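Local structure of muconate cycloisomerase (Azorhizobium caulinodans, 3MY9) at residues W4-I13 / R76-K85; V49-W57 / T300-L308. The protein belongs to the mandelate racemase/muconate lactonizing enzyme family of the enolase superfamily, pairing a capping domain with a TIM-barrel-like domain that holds magnesium ions. One frame throughout, in Å; residues are numbered along the deposited sequence.

Contact 1 of 2, residues W4-I13 / R76-K85; sequences WDSVVERIRI and RPLILGAPIK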
ATOM      1  N   TRP A   4      10.352  50.401  16.930  1.00 74.28           N
ATOM      2  CA  TRP A   4      10.134  49.926  18.293  1.00 73.43           C
ATOM      3  C   TRP A   4      10.908  48.650  18.567  1.00 72.60           C
ATOM      4  O   TRP A   4      10.827  47.716  17.791  1.00 71.24           O
ATOM      5  CB  TRP A   4       8.663  49.634  18.516  1.00 72.06           C
ATOM      6  CG  TRP A   4       8.346  49.425  19.948  1.00 71.08           C
ATOM      7  CD1 TRP A   4       8.164  50.394  20.886  1.00 72.18           C
ATOM      8  CD2 TRP A   4       8.164  48.174  20.620  1.00 67.04           C
ATOM      9  NE1 TRP A   4       7.881  49.827  22.105  1.00 71.99           N
ATOM     10  CE2 TRP A   4       7.867  48.465  21.967  1.00 67.86           C
ATOM     11  CE3 TRP A   4       8.211  46.838  20.215  1.00 63.76           C
ATOM     12  CZ2 TRP A   4       7.628  47.470  22.909  1.00 66.09           C
ATOM     13  CZ3 TRP A   4       7.979  45.852  21.154  1.00 62.43           C
ATOM     14  CH2 TRP A   4       7.685  46.167  22.479  1.00 63.21           C
ATOM     15  N   ASP A   5      11.651  48.639  19.670  1.00 73.55           N
ATOM     16  CA  ASP A   5      12.331  47.453  20.175  1.00 73.55           C
ATOM     17  C   ASP A   5      12.284  47.569  21.674  1.00 73.65           C
ATOM     18  O   ASP A   5      12.527  48.646  22.207  1.00 75.34           O
ATOM     19  CB  ASP A   5      13.796  47.399  19.705  1.00 74.74           C
ATOM     20  CG  ASP A   5      14.375  45.968  19.712  1.00 76.97           C
ATOM     21  OD1 ASP A   5      14.485  45.348  20.801  1.00 79.40           O
ATOM     22  OD2 ASP A   5      14.736  45.465  18.619  1.00 79.15           O
ATOM     23  N   SER A   6      11.952  46.482  22.358  1.00 72.02           N
ATOM     24  CA  SER A   6      11.954  46.485  23.812  1.00 72.55           C
ATOM     25  C   SER A   6      11.944  45.081  24.385  1.00 71.59           C
ATOM     26  O   SER A   6      11.573  44.111  23.711  1.00 70.29           O
ATOM     27  CB  SER A   6      10.759  47.280  24.360  1.00 73.04           C
ATOM     28  OG  SER A   6      10.858  47.446  25.766  1.00 73.34           O
ATOM     29  N   VAL A   7      12.352  44.988  25.644  1.00 72.15           N
ATOM     30  CA  VAL A   7      12.472  43.716  26.329  1.00 71.97           C
ATOM     31  C   VAL A   7      11.479  43.603  27.474  1.00 72.35           C
ATOM     32  O   VAL A   7      11.018  44.611  28.005  1.00 73.07           O
ATOM     33  CB  VAL A   7      13.896  43.526  26.872  1.00 73.99           C
ATOM     34  CG1 VAL A   7      14.869  43.302  25.717  1.00 73.10           C
ATOM     35  CG2 VAL A   7      14.305  44.720  27.732  1.00 75.05           C
ATOM     36  N   VAL A   8      11.142  42.369  27.837  1.00 71.86           N
ATOM     37  CA  VAL A   8      10.373  42.109  29.040  1.00 72.89           C
ATOM     38  C   VAL A   8      11.200  42.509  30.264  1.00 76.51           C
ATOM     39  O   VAL A   8      12.386  42.169  30.363  1.00 76.85           O
ATOM     40  CB  VAL A   8      10.013  40.632  29.177  1.00 72.10           C
ATOM     41  CG1 VAL A   8       9.472  40.347  30.570  1.00 72.93           C
ATOM     42  CG2 VAL A   8       9.000  40.206  28.086  1.00 68.84           C
ATOM     43  N   GLU A   9      10.559  43.219  31.193  1.00 78.93           N
ATOM     44  CA  GLU A   9      11.214  43.713  32.408  1.00 82.63           C
ATOM     45  C   GLU A   9      10.734  43.004  33.681  1.00 84.51           C
ATOM     46  O   GLU A   9      11.536  42.776  34.589  1.00 87.25           O
ATOM     47  CB  GLU A   9      11.020  45.224  32.539  1.00 83.64           C
ATOM     48  CG  GLU A   9      12.010  45.895  33.491  1.00 88.12           C
ATOM     49  CD  GLU A   9      11.816  47.394  33.549  1.00 91.59           C
ATOM     50  OE1 GLU A   9      10.695  47.852  33.232  1.00 94.10           O
ATOM     51  OE2 GLU A   9      12.772  48.118  33.902  1.00 93.87           O
ATOM     52  N   ARG A  10       9.447  42.681  33.771  1.00 83.99           N
ATOM     53  CA  ARG A  10       8.935  41.894  34.898  1.00 85.99           C
ATOM     54  C   ARG A  10       7.620  41.216  34.588  1.00 84.36           C
ATOM     55  O   ARG A  10       6.894  41.625  33.685  1.00 82.18           O
ATOM     56  CB  ARG A  10       8.740  42.767  36.135  1.00 89.15           C
ATOM     57  CG  ARG A  10       7.728  43.890  35.973  1.00 89.95           C
ATOM     58  CD  ARG A  10       7.511  44.617  37.294  1.00 94.93           C
ATOM     59  NE  ARG A  10       6.715  45.832  37.132  1.00 97.17           N
ATOM     60  CZ  ARG A  10       7.171  46.995  36.658  1.00 99.19           C
ATOM     61  NH1 ARG A  10       8.436  47.135  36.270  1.00 99.50           N
ATOM     62  NH2 ARG A  10       6.347  48.035  36.564  1.00100.64           N
ATOM     63  N   ILE A  11       7.314  40.180  35.359  1.00 85.47           N
ATOM     64  CA  ILE A  11       6.005  39.557  35.301  1.00 84.84           C
ATOM     65  C   ILE A  11       5.372  39.480  36.687  1.00 87.64           C
ATOM     66  O   ILE A  11       6.057  39.593  37.710  1.00 90.48           O
ATOM     67  CB  ILE A  11       6.051  38.148  34.661  1.00 82.97           C
ATOM     68  CG1 ILE A  11       6.831  37.159  35.531  1.00 84.75           C
ATOM     69  CG2 ILE A  11       6.651  38.223  33.255  1.00 81.29           C
ATOM     70  CD1 ILE A  11       6.868  35.758  34.963  1.00 83.21           C
ATOM     71  N   ARG A  12       4.051  39.347  36.684  1.00 87.41           N
ATOM     72  CA  ARG A  12       3.273  38.945  37.841  1.00 90.05           C
ATOM     73  C   ARG A  12       2.381  37.792  37.404  1.00 88.41           C
ATOM     74  O   ARG A  12       1.703  37.879  36.376  1.00 85.95           O
ATOM     75  CB  ARG A  12       2.383  40.084  38.334  1.00 91.51           C
ATOM     76  CG  ARG A  12       3.082  41.399  38.617  1.00 94.05           C
ATOM     77  CD  ARG A  12       2.277  42.201  39.622  1.00 98.45           C
ATOM     78  NE  ARG A  12       2.513  43.643  39.541  1.00101.12           N
ATOM     79  CZ  ARG A  12       1.650  44.550  39.070  1.00101.68           C
ATOM     80  NH1 ARG A  12       0.446  44.204  38.607  1.00 99.00           N
ATOM     81  NH2 ARG A  12       1.999  45.840  39.074  1.00103.25           N
ATOM     82  N   ILE A  13       2.401  36.706  38.166  1.00 90.05           N
ATOM     83  CA  ILE A  13       1.528  35.568  37.913  1.00 89.13           C
ATOM     84  C   ILE A  13       0.460  35.579  39.001  1.00 91.37           C
ATOM     85  O   ILE A  13       0.784  35.685  40.193  1.00 93.93           O
ATOM     86  CB  ILE A  13       2.306  34.244  37.956  1.00 89.53           C
ATOM     87  CG1 ILE A  13       3.478  34.281  36.966  1.00 88.71           C
ATOM     88  CG2 ILE A  13       1.382  33.067  37.639  1.00 87.91           C
ATOM     89  CD1 ILE A  13       4.560  33.263  37.259  1.00 90.73           C
ATOM     90  N   ARG A  76       9.953  31.524  33.873  1.00 84.99           N
ATOM     91  CA  ARG A  76      10.324  32.888  34.313  1.00 85.76           C
ATOM     92  C   ARG A  76      11.698  33.414  33.818  1.00 85.81           C
ATOM     93  O   ARG A  76      11.784  34.560  33.362  1.00 84.69           O
ATOM     94  CB  ARG A  76      10.240  33.000  35.843  1.00 88.77           C
ATOM     95  CG  ARG A  76      10.636  34.363  36.415  1.00 90.85           C
ATOM     96  CD  ARG A  76      10.771  34.313  37.927  1.00 94.74           C
ATOM     97  NE  ARG A  76       9.478  34.165  38.593  1.00 94.79           N
ATOM     98  CZ  ARG A  76       8.677  35.174  38.938  1.00 94.88           C
ATOM     99  NH1 ARG A  76       9.003  36.440  38.676  1.00 93.99           N
ATOM    100  NH2 ARG A  76       7.528  34.911  39.551  1.00 95.46           N
ATOM    101  N   PRO A  77      12.773  32.595  33.922  1.00 86.73           N
ATOM    102  CA  PRO A  77      14.090  33.035  33.437  1.00 87.17           C
ATOM    103  C   PRO A  77      14.233  33.103  31.909  1.00 84.28           C
ATOM    104  O   PRO A  77      15.207  33.677  31.411  1.00 84.40           O
ATOM    105  CB  PRO A  77      15.057  31.983  34.007  1.00 89.73           C
ATOM    106  CG  PRO A  77      14.237  31.072  34.869  1.00 90.58           C
ATOM    107  CD  PRO A  77      12.825  31.234  34.482  1.00 88.10           C
ATOM    108  N   LEU A  78      13.295  32.494  31.185  1.00 81.54           N
ATOM    109  CA  LEU A  78      13.240  32.613  29.735  1.00 78.89           C
ATOM    110  C   LEU A  78      12.514  33.906  29.343  1.00 77.16           C
ATOM    111  O   LEU A  78      12.983  34.622  28.447  1.00 76.35           O
ATOM    112  CB  LEU A  78      12.557  31.388  29.115  1.00 77.29           C
ATOM    113  CG  LEU A  78      13.152  30.025  29.508  1.00 79.34           C
ATOM    114  CD1 LEU A  78      12.538  28.893  28.698  1.00 77.44           C
ATOM    115  CD2 LEU A  78      14.687  30.013  29.365  1.00 81.67           C
ATOM    116  N   ILE A  79      11.396  34.212  30.023  1.00 76.37           N
ATOM    117  CA  ILE A  79      10.612  35.437  29.740  1.00 74.51           C
ATOM    118  C   ILE A  79      11.445  36.687  30.014  1.00 75.04           C
ATOM    119  O   ILE A  79      11.494  37.609  29.195  1.00 73.46           O
ATOM    120  CB  ILE A  79       9.304  35.596  30.605  1.00 74.69           C
ATOM    121  CG1 ILE A  79       8.541  34.286  30.792  1.00 74.68           C
ATOM    122  CG2 ILE A  79       8.373  36.619  29.975  1.00 72.35           C
ATOM    123  CD1 ILE A  79       8.322  33.524  29.539  1.00 72.97           C
ATOM    124  N   LEU A  80      12.080  36.713  31.184  1.00 76.94           N
ATOM    125  CA  LEU A  80      12.763  37.914  31.663  1.00 77.87           C
ATOM    126  C   LEU A  80      13.957  38.273  30.777  1.00 76.78           C
ATOM    127  O   LEU A  80      14.827  37.441  30.546  1.00 77.37           O
ATOM    128  CB  LEU A  80      13.205  37.739  33.123  1.00 81.20           C
ATOM    129  CG  LEU A  80      12.138  37.883  34.216  1.00 82.91           C
ATOM    130  CD1 LEU A  80      12.779  37.675  35.597  1.00 86.30           C
ATOM    131  CD2 LEU A  80      11.451  39.255  34.143  1.00 82.34           C
ATOM    132  N   GLY A  81      13.983  39.510  30.283  1.00 75.00           N
ATOM    133  CA  GLY A  81      15.007  39.951  29.338  1.00 74.05           C
ATOM    134  C   GLY A  81      14.649  39.752  27.861  1.00 70.66           C
ATOM    135  O   GLY A  81      15.139  40.491  26.999  1.00 69.90           O
ATOM    136  N   ALA A  82      13.777  38.783  27.570  1.00 68.12           N
ATOM    137  CA  ALA A  82      13.466  38.379  26.191  1.00 64.95           C
ATOM    138  C   ALA A  82      12.992  39.542  25.301  1.00 63.08           C
ATOM    139  O   ALA A  82      12.215  40.385  25.744  1.00 62.21           O
ATOM    140  CB  ALA A  82      12.432  37.282  26.201  1.00 63.50           C
ATOM    141  N   PRO A  83      13.466  39.592  24.036  1.00 61.96           N
ATOM    142  CA  PRO A  83      12.989  40.674  23.155  1.00 60.51           C
ATOM    143  C   PRO A  83      11.570  40.427  22.646  1.00 57.93           C
ATOM    144  O   PRO A  83      11.299  39.401  22.032  1.00 57.25           O
ATOM    145  CB  PRO A  83      14.020  40.705  22.012  1.00 60.38           C
ATOM    146  CG  PRO A  83      15.158  39.754  22.449  1.00 62.66           C
ATOM    147  CD  PRO A  83      14.539  38.794  23.411  1.00 62.29           C
ATOM    148  N   ILE A  84      10.677  41.381  22.904  1.00 57.51           N
ATOM    149  CA  ILE A  84       9.243  41.200  22.681  1.00 55.39           C
ATOM    150  C   ILE A  84       8.876  41.059  21.198  1.00 53.50           C
ATOM    151  O   ILE A  84       7.881  40.445  20.895  1.00 51.94           O
ATOM    152  CB  ILE A  84       8.424  42.353  23.330  1.00 56.13           C
ATOM    153  CG1 ILE A  84       8.594  42.325  24.850  1.00 58.56           C
ATOM    154  CG2 ILE A  84       6.933  42.237  23.006  1.00 51.95           C
ATOM    155  CD1 ILE A  84       8.229  43.642  25.513  1.00 59.99           C
ATOM    156  N   LYS A  85       9.669  41.640  20.298  1.00 54.04           N
ATOM    157  CA  LYS A  85       9.522  41.426  18.849  1.00 53.71           C
ATOM    158  C   LYS A  85       9.884  40.010  18.417  1.00 53.34           C
ATOM    159  O   LYS A  85       9.579  39.643  17.289  1.00 55.34           O
ATOM    160  CB  LYS A  85      10.451  42.344  18.041  1.00 55.01           C
ATOM    161  CG  LYS A  85      10.137  43.817  17.991  1.00 55.42           C
ATOM    162  CD  LYS A  85      11.438  44.643  17.640  1.00 58.85           C
ATOM    163  CE  LYS A  85      11.582  44.897  16.138  1.00 57.96           C
ATOM    164  NZ  LYS A  85      12.517  45.957  15.748  1.00 60.05           N
TER
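The carbonyl O of S6 takes the backbone N-H of I84 in a nearly straight bond, I84 N to S6 O 3.0 Å. Two residues on, V8 N gives a hydrogen to A82 O at 3.1 Å. These two bonds flank V7 and P83, which form a single beta bridge. V8 O accepts a further bond from G81 N, more bent, 148° at the hydrogen. G81 sits in the type II turn I79-A82, which starts on the last residue of helix 64-79.

Around the bridge, apolar side chains pack together. V8 turns CG1 to I79 CG2, 3.9 Å away, and CG2 to I84 CG1. I79 CG2 also meets I11 CG2. I84 CB lies at the edge of the W4 ring, 4.0 Å from CH2, while the indole N-H bonds to D46. At the other end I11 CG1 lies over one face of the R76 guanidinium, which is salt-bridged to D72.

The K85 chain, bent at chi3 (93°), passes W4 O, with CD 3.1 Å from it. K85 NZ makes a weak bond to W4 O, a long salt bridge to D5 OD2 and a long, weak ion pair with D126 of a second subunit. Its charge is probably shared among these loose partners. Directional backbone bonds fix the register of 4-13 on the turn after helix 64-79, and the apolar side chains of V8, I11, I79 and I84 fill in behind.

Contact 2 of 2, residues V49-W57 / T300-L308; sequences VGWGEAAPW and TLWEGGIAL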
ATOM      1  N   VAL A  49       1.991  47.171  29.079  1.00 69.72           N
ATOM      2  CA  VAL A  49       1.507  45.989  29.779  1.00 69.39           C
ATOM      3  C   VAL A  49       0.736  45.063  28.842  1.00 67.11           C
ATOM      4  O   VAL A  49      -0.014  45.531  27.990  1.00 66.41           O
ATOM      5  CB  VAL A  49       0.589  46.394  30.947  1.00 71.46           C
ATOM      6  CG1 VAL A  49       0.108  45.173  31.706  1.00 71.18           C
ATOM      7  CG2 VAL A  49       1.322  47.348  31.882  1.00 73.14           C
ATOM      8  N   GLY A  50       0.917  43.755  29.011  1.00 65.98           N
ATOM      9  CA  GLY A  50       0.166  42.763  28.246  1.00 64.02           C
ATOM     10  C   GLY A  50      -0.269  41.599  29.103  1.00 64.33           C
ATOM     11  O   GLY A  50       0.402  41.252  30.071  1.00 66.18           O
ATOM     12  N   TRP A  51      -1.390  40.988  28.746  1.00 63.32           N
ATOM     13  CA  TRP A  51      -1.964  39.918  29.550  1.00 64.12           C
ATOM     14  C   TRP A  51      -2.069  38.610  28.777  1.00 63.09           C
ATOM     15  O   TRP A  51      -2.289  38.596  27.566  1.00 60.59           O
ATOM     16  CB  TRP A  51      -3.341  40.333  30.084  1.00 64.86           C
ATOM     17  CG  TRP A  51      -3.253  41.390  31.185  1.00 67.30           C
ATOM     18  CD1 TRP A  51      -3.159  42.736  31.025  1.00 68.21           C
ATOM     19  CD2 TRP A  51      -3.263  41.157  32.599  1.00 69.73           C
ATOM     20  NE1 TRP A  51      -3.111  43.360  32.252  1.00 70.26           N
ATOM     21  CE2 TRP A  51      -3.178  42.408  33.231  1.00 71.32           C
ATOM     22  CE3 TRP A  51      -3.354  40.003  33.392  1.00 71.43           C
ATOM     23  CZ2 TRP A  51      -3.151  42.543  34.616  1.00 75.60           C
ATOM     24  CZ3 TRP A  51      -3.347  40.136  34.761  1.00 73.85           C
ATOM     25  CH2 TRP A  51      -3.236  41.397  35.364  1.00 76.50           C
ATOM     26  N   GLY A  52      -1.883  37.516  29.504  1.00 64.72           N
ATOM     27  CA  GLY A  52      -2.135  36.180  29.007  1.00 63.99           C
ATOM     28  C   GLY A  52      -2.864  35.373  30.056  1.00 66.13           C
ATOM     29  O   GLY A  52      -2.865  35.719  31.237  1.00 68.10           O
ATOM     30  N   GLU A  53      -3.488  34.295  29.617  1.00 66.74           N
ATOM     31  CA  GLU A  53      -4.250  33.422  30.498  1.00 69.08           C
ATOM     32  C   GLU A  53      -3.978  31.991  30.086  1.00 69.80           C
ATOM     33  O   GLU A  53      -3.999  31.684  28.902  1.00 67.59           O
ATOM     34  CB  GLU A  53      -5.748  33.732  30.393  1.00 68.58           C
ATOM     35  CG  GLU A  53      -6.666  32.685  31.001  1.00 68.04           C
ATOM     36  CD  GLU A  53      -8.010  33.255  31.422  1.00 69.08           C
ATOM     37  OE1 GLU A  53      -8.459  34.251  30.811  1.00 66.54           O
ATOM     38  OE2 GLU A  53      -8.616  32.704  32.371  1.00 70.05           O
ATOM     39  N   ALA A  54      -3.702  31.143  31.070  1.00 73.80           N
ATOM     40  CA  ALA A  54      -3.544  29.714  30.864  1.00 75.67           C
ATOM     41  C   ALA A  54      -4.852  29.024  31.228  1.00 77.88           C
ATOM     42  O   ALA A  54      -5.230  28.964  32.398  1.00 80.22           O
ATOM     43  CB  ALA A  54      -2.389  29.172  31.717  1.00 77.50           C
ATOM     44  N   ALA A  55      -5.550  28.526  30.213  1.00 78.74           N
ATOM     45  CA  ALA A  55      -6.793  27.801  30.411  1.00 80.83           C
ATOM     46  C   ALA A  55      -6.523  26.324  30.168  1.00 82.26           C
ATOM     47  O   ALA A  55      -6.169  25.945  29.055  1.00 80.77           O
ATOM     48  CB  ALA A  55      -7.848  28.298  29.448  1.00 79.32           C
ATOM     49  N   PRO A  56      -6.639  25.490  31.213  1.00 86.31           N
ATOM     50  CA  PRO A  56      -6.647  24.040  30.987  1.00 87.22           C
ATOM     51  C   PRO A  56      -7.790  23.527  30.102  1.00 86.84           C
ATOM     52  O   PRO A  56      -8.710  24.277  29.745  1.00 86.01           O
ATOM     53  CB  PRO A  56      -6.755  23.472  32.401  1.00 89.83           C
ATOM     54  CG  PRO A  56      -5.993  24.472  33.239  1.00 91.07           C
ATOM     55  CD  PRO A  56      -6.272  25.824  32.604  1.00 89.04           C
ATOM     56  N   TRP A  57      -7.708  22.238  29.772  1.00 88.02           N
ATOM     57  CA  TRP A  57      -8.512  21.617  28.719  1.00 87.21           C
ATOM     58  C   TRP A  57      -9.112  20.289  29.211  1.00 88.01           C
ATOM     59  O   TRP A  57     -10.331  20.065  29.139  1.00 87.99           O
ATOM     60  CB  TRP A  57      -7.622  21.416  27.471  1.00 86.11           C
ATOM     61  CG  TRP A  57      -8.028  20.282  26.579  1.00 87.04           C
ATOM     62  CD1 TRP A  57      -7.493  19.022  26.555  1.00 89.02           C
ATOM     63  CD2 TRP A  57      -9.066  20.298  25.586  1.00 88.44           C
ATOM     64  NE1 TRP A  57      -8.139  18.252  25.614  1.00 88.24           N
ATOM     65  CE2 TRP A  57      -9.103  19.011  25.001  1.00 87.65           C
ATOM     66  CE3 TRP A  57      -9.974  21.274  25.141  1.00 88.88           C
ATOM     67  CZ2 TRP A  57     -10.011  18.672  23.979  1.00 88.04           C
ATOM     68  CZ3 TRP A  57     -10.877  20.936  24.126  1.00 88.84           C
ATOM     69  CH2 TRP A  57     -10.884  19.643  23.554  1.00 87.94           C
ATOM     70  N   THR A 300     -13.818  24.445  21.524  1.00 52.46           N
ATOM     71  CA  THR A 300     -14.369  24.962  22.774  1.00 54.55           C
ATOM     72  C   THR A 300     -13.491  26.089  23.329  1.00 54.82           C
ATOM     73  O   THR A 300     -12.435  25.821  23.862  1.00 55.00           O
ATOM     74  CB  THR A 300     -14.414  23.836  23.820  1.00 55.74           C
ATOM     75  OG1 THR A 300     -13.094  23.302  23.985  1.00 57.78           O
ATOM     76  CG2 THR A 300     -15.322  22.713  23.362  1.00 56.25           C
ATOM     77  N   LEU A 301     -13.938  27.338  23.209  1.00 54.95           N
ATOM     78  CA  LEU A 301     -13.184  28.476  23.706  1.00 56.08           C
ATOM     79  C   LEU A 301     -13.519  28.694  25.180  1.00 57.92           C
ATOM     80  O   LEU A 301     -14.683  28.662  25.570  1.00 58.38           O
ATOM     81  CB  LEU A 301     -13.497  29.751  22.908  1.00 55.90           C
ATOM     82  CG  LEU A 301     -13.123  29.794  21.424  1.00 54.62           C
ATOM     83  CD1 LEU A 301     -13.722  31.027  20.747  1.00 53.50           C
ATOM     84  CD2 LEU A 301     -11.595  29.743  21.261  1.00 54.46           C
ATOM     85  N   TRP A 302     -12.487  28.906  25.988  1.00 58.85           N
ATOM     86  CA  TRP A 302     -12.659  29.233  27.391  1.00 61.14           C
ATOM     87  C   TRP A 302     -13.193  30.663  27.479  1.00 62.06           C
ATOM     88  O   TRP A 302     -12.703  31.547  26.773  1.00 61.11           O
ATOM     89  CB  TRP A 302     -11.318  29.079  28.134  1.00 62.28           C
ATOM     90  CG  TRP A 302     -11.305  29.630  29.527  1.00 65.80           C
ATOM     91  CD1 TRP A 302     -10.426  30.539  30.041  1.00 68.12           C
ATOM     92  CD2 TRP A 302     -12.213  29.311  30.583  1.00 70.08           C
ATOM     93  NE1 TRP A 302     -10.722  30.801  31.351  1.00 70.49           N
ATOM     94  CE2 TRP A 302     -11.820  30.067  31.711  1.00 72.70           C
ATOM     95  CE3 TRP A 302     -13.323  28.463  30.687  1.00 71.06           C
ATOM     96  CZ2 TRP A 302     -12.498  30.003  32.928  1.00 76.99           C
ATOM     97  CZ3 TRP A 302     -13.997  28.399  31.890  1.00 75.03           C
ATOM     98  CH2 TRP A 302     -13.585  29.166  33.001  1.00 77.35           C
ATOM     99  N   GLU A 303     -14.197  30.868  28.329  1.00 63.35           N
ATOM    100  CA  GLU A 303     -14.908  32.144  28.431  1.00 65.37           C
ATOM    101  C   GLU A 303     -14.100  33.223  29.165  1.00 65.94           C
ATOM    102  O   GLU A 303     -14.440  34.396  29.089  1.00 67.07           O
ATOM    103  CB  GLU A 303     -16.296  31.964  29.108  1.00 67.35           C
ATOM    104  CG  GLU A 303     -17.419  31.468  28.154  1.00 69.22           C
ATOM    105  CD  GLU A 303     -18.576  30.729  28.872  1.00 74.49           C
ATOM    106  OE1 GLU A 303     -19.347  31.372  29.631  1.00 77.70           O
ATOM    107  OE2 GLU A 303     -18.720  29.498  28.657  1.00 76.52           O
ATOM    108  N   GLY A 304     -13.049  32.831  29.881  1.00 65.44           N
ATOM    109  CA  GLY A 304     -12.154  33.790  30.498  1.00 66.18           C
ATOM    110  C   GLY A 304     -11.720  34.794  29.447  1.00 64.55           C
ATOM    111  O   GLY A 304     -11.226  34.419  28.382  1.00 62.03           O
ATOM    112  N   GLY A 305     -11.908  36.070  29.752  1.00 65.64           N
ATOM    113  CA  GLY A 305     -11.867  37.112  28.739  1.00 64.39           C
ATOM    114  C   GLY A 305     -10.556  37.219  27.995  1.00 62.60           C
ATOM    115  O   GLY A 305     -10.546  37.567  26.819  1.00 61.06           O
ATOM    116  N   ILE A 306      -9.458  36.917  28.684  1.00 62.74           N
ATOM    117  CA  ILE A 306      -8.123  37.075  28.124  1.00 61.56           C
ATOM    118  C   ILE A 306      -7.839  35.972  27.119  1.00 58.79           C
ATOM    119  O   ILE A 306      -7.365  36.241  26.017  1.00 58.33           O
ATOM    120  CB  ILE A 306      -7.038  37.091  29.224  1.00 62.95           C
ATOM    121  CG1 ILE A 306      -7.303  38.217  30.215  1.00 65.46           C
ATOM    122  CG2 ILE A 306      -5.656  37.277  28.598  1.00 62.72           C
ATOM    123  CD1 ILE A 306      -6.390  38.203  31.418  1.00 67.86           C
ATOM    124  N   ALA A 307      -8.132  34.731  27.494  1.00 57.57           N
ATOM    125  CA  ALA A 307      -7.964  33.595  26.591  1.00 54.58           C
ATOM    126  C   ALA A 307      -8.950  33.644  25.417  1.00 52.18           C
ATOM    127  O   ALA A 307      -8.639  33.200  24.296  1.00 49.95           O
ATOM    128  CB  ALA A 307      -8.145  32.286  27.362  1.00 55.27           C
ATOM    129  N   LEU A 308     -10.147  34.142  25.688  1.00 51.09           N
ATOM    130  CA  LEU A 308     -11.160  34.289  24.658  1.00 49.65           C
ATOM    131  C   LEU A 308     -10.759  35.353  23.651  1.00 48.25           C
ATOM    132  O   LEU A 308     -10.986  35.193  22.471  1.00 47.79           O
ATOM    133  CB  LEU A 308     -12.492  34.668  25.284  1.00 50.94           C
ATOM    134  CG  LEU A 308     -13.657  34.896  24.325  1.00 50.17           C
ATOM    135  CD1 LEU A 308     -13.875  33.682  23.449  1.00 50.09           C
ATOM    136  CD2 LEU A 308     -14.889  35.209  25.154  1.00 51.42           C
TER
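E53 and W302 meet with their flat groups almost perpendicular, the carboxylate and ring planes 89° apart. W302 NE1 gives its hydrogen to E53 OE2 at 3.0 Å. The oxygen lies in the plane of the indole. The indole N, in contrast, comes to OE2 from above the carboxylate plane, 68° out of it. The stronger partner of OE2 is R37 on strand 35-44, whose NE forms a salt bridge with it. The arginine charge probably keeps this buried carboxylate ionised.

E53 puts CG anti to its own backbone N (chi1 166°) and runs extended beyond it, which carries the carboxylate over the start of helix 305-316. There OE1 accepts a weak bond from A307 N at 3.4 Å. The chain also packs by its carbons. E53 CG faces A307 CB, and E53 CB lies 3.8 Å from I306 CB.

A55 CB comes to the pyrrole part of the W302 ring, 3.5 Å from CD1. The N of G304 lies over one face of the same indole, offset toward the rim. Further back along strand 49-54, I306 of the helix spreads its two branches. CG2 lies against the backbone of G52, and CD1 reaches W51 CB at 4.0 Å.

W57 presents a ring edge to T300, its CZ3 3.2 Å from OG1, with the hydroxyl near the ring plane. T300 OG1 is buried here and has no hydrogen-bond partner in the model. The W57 side chain lies about 5 Å from a bound magnesium ion. The arrangement is typical of the domain interface of the enolase superfamily, where the capping domain meets the C-terminal ends of the barrel strands beside the metal site.

The two contacts have centres 20 Å apart, and their nearest atoms are about 6 Å apart without touching. Both reach the antiparallel sheet of the N-terminal domain. Strand 8-21 serves contact 1 and strand 49-54 serves contact 2, and strand 35-44 pairs with both. Along the chain the segments alternate: 4-13, 49-57, 76-85, 300-308. Strand 49-54 is followed directly by helix 64-79. Contact 1 lies within the N-terminal domain, its centre about 26 Å from the centre of the chain, with W4 and K85 near a second subunit. Contact 2 is more central and joins the same sheet to the barrel domain.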